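Local structure of hypothetical protein AF_1782 (Archaeoglobus fulgidus DSM 4304, 2OO2) at residues 61-64 / 65-69. The protein is of unknown function but belongs to the DUF357 family and forms a helical homodimer built from three-helix subunits. Residues are numbered along the deposited sequence; the frame is centred on the assembly and turned at random.
Sequences AWAW and LEIGL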
loop_
_atom_site.group_PDB
_atom_site.type_symbol
_atom_site.label_atom_id
_atom_site.label_comp_id
_atom_site.label_asym_id
_atom_site.label_seq_id
_atom_site.Cartn_x
_atom_site.Cartn_y
_atom_site.Cartn_z
ATOM N N ALA A 61 -1.070 -4.660 3.435
ATOM C CA ALA A 61 -1.361 -5.047 4.868
ATOM C C ALA A 61 -1.220 -3.854 5.848
ATOM O O ALA A 61 -2.185 -3.542 6.667
ATOM C CB ALA A 61 -0.529 -6.263 5.326
ATOM N N TRP A 62 -0.111 -3.122 5.719
ATOM C CA TRP A 62 0.091 -1.923 6.526
ATOM C C TRP A 62 -0.944 -0.798 6.317
ATOM O O TRP A 62 -1.342 -0.126 7.309
ATOM C CB TRP A 62 1.518 -1.410 6.330
ATOM C CG TRP A 62 2.458 -2.078 7.261
ATOM C CD1 TRP A 62 3.465 -3.015 6.928
ATOM C CD2 TRP A 62 2.570 -1.873 8.680
ATOM N NE1 TRP A 62 4.118 -3.377 8.053
ATOM C CE2 TRP A 62 3.632 -2.686 9.140
ATOM C CE3 TRP A 62 1.870 -1.065 9.618
ATOM C CZ2 TRP A 62 4.001 -2.749 10.495
ATOM C CZ3 TRP A 62 2.252 -1.119 10.934
ATOM C CH2 TRP A 62 3.284 -1.965 11.374
ATOM N N ALA A 63 -1.412 -0.606 5.069
ATOM C CA ALA A 63 -2.354 0.466 4.783
ATOM C C ALA A 63 -3.696 0.129 5.457
ATOM O O ALA A 63 -4.315 1.035 5.995
ATOM C CB ALA A 63 -2.590 0.686 3.296
ATOM N N TRP A 64 -4.158 -1.115 5.382
ATOM C CA TRP A 64 -5.473 -1.517 6.011
ATOM C C TRP A 64 -5.356 -1.296 7.512
ATOM O O TRP A 64 -6.351 -0.836 8.172
ATOM C CB TRP A 64 -5.848 -2.980 5.741
ATOM C CG TRP A 64 -6.507 -3.151 4.380
ATOM C CD1 TRP A 64 -5.882 -3.505 3.213
ATOM C CD2 TRP A 64 -7.866 -2.878 4.054
ATOM N NE1 TRP A 64 -6.799 -3.493 2.166
ATOM C CE2 TRP A 64 -8.023 -3.105 2.664
ATOM C CE3 TRP A 64 -8.985 -2.467 4.812
ATOM C CZ2 TRP A 64 -9.258 -2.929 2.010
ATOM C CZ3 TRP A 64 -10.222 -2.323 4.157
ATOM C CH2 TRP A 64 -10.343 -2.536 2.787
ATOM N N LEU A 65 -4.191 -1.666 8.058
ATOM C CA LEU A 65 -3.864 -1.469 9.473
ATOM C C LEU A 65 -3.794 0.010 9.868
ATOM O O LEU A 65 -4.607 0.454 10.753
ATOM C CB LEU A 65 -2.585 -2.250 9.876
ATOM C CG LEU A 65 -2.334 -2.387 11.376
ATOM C CD1 LEU A 65 -1.277 -3.470 11.585
ATOM C CD2 LEU A 65 -1.904 -1.090 12.017
ATOM N N GLU A 66 -2.945 0.813 9.215
ATOM C CA GLU A 66 -2.810 2.257 9.509
ATOM C C GLU A 66 -4.099 3.064 9.288
ATOM O O GLU A 66 -4.458 3.827 10.138
ATOM C CB GLU A 66 -1.680 2.930 8.767
ATOM C CG GLU A 66 -0.331 2.481 9.334
ATOM C CD GLU A 66 -0.132 2.826 10.833
ATOM O OE1 GLU A 66 0.063 3.994 11.205
ATOM O OE2 GLU A 66 -0.102 1.908 11.630
ATOM N N ILE A 67 -4.776 2.830 8.177
ATOM C CA ILE A 67 -6.002 3.550 7.831
ATOM C C ILE A 67 -7.175 3.102 8.727
ATOM O O ILE A 67 -8.023 3.940 9.091
ATOM C CB ILE A 67 -6.339 3.507 6.301
ATOM C CG1 ILE A 67 -5.186 4.120 5.479
ATOM C CG2 ILE A 67 -7.649 4.242 6.029
ATOM C CD1 ILE A 67 -5.195 3.772 3.946
ATOM N N GLY A 68 -7.214 1.816 9.066
ATOM C CA GLY A 68 -8.130 1.272 10.061
ATOM C C GLY A 68 -7.992 2.006 11.394
ATOM O O GLY A 68 -9.011 2.398 11.996
ATOM N N LEU A 69 -6.740 2.157 11.869
ATOM C CA LEU A 69 -6.444 2.952 13.089
ATOM C C LEU A 69 -6.894 4.421 12.952
ATOM O O LEU A 69 -7.569 4.961 13.869
ATOM C CB LEU A 69 -4.958 2.885 13.472
ATOM C CG LEU A 69 -4.473 1.598 14.146
ATOM C CD1 LEU A 69 -2.980 1.616 14.336
ATOM C CD2 LEU A 69 -5.181 1.347 15.509
#
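Trp62 and Glu66 lie side by side on one turn of helix 51-70, the third helix of a three-helix bundle. OE2 of Glu66 comes to the benzo edge of the indole, near the ring plane, 3.9 Å from CZ3 of Trp62. Ring and carboxylate planes are turned 54° apart. In Glu66 the bend at chi2 (-61°) turns the carboxylate forward along the benzo edge. The same ring is touched obliquely by Leu65, whose CD1 lies 4.3 Å from CZ3 of Trp62. On another side of the helix, CD1 of Ile67 packs 4.1 Å from CB of Ala63.

Regular i to i+4 backbone bonds set this spacing. Glu66 N gives a short, nearly straight bond of 2.7 Å to Trp62 O. Ile67 N bonds Ala63 O at 2.9 Å.

Further out, Trp62 NE1 donates to Trp14 O, and the two indoles meet edge-to-face, which ties the ring to helix 3-21. Trp64 turns to helix 29-47, where it meets Phe31 edge-to-face. The Ala63 and Ile67 side faces the second subunit: Ala63 packs on Ala63 of that chain, and Ile67 on its Trp64. This stretch therefore serves both the three-helix core and the dimer interface.

The bond from Gly68 N to Trp64 O, 2.9 Å long, arrives from above the carbonyl plane, 44° out of it.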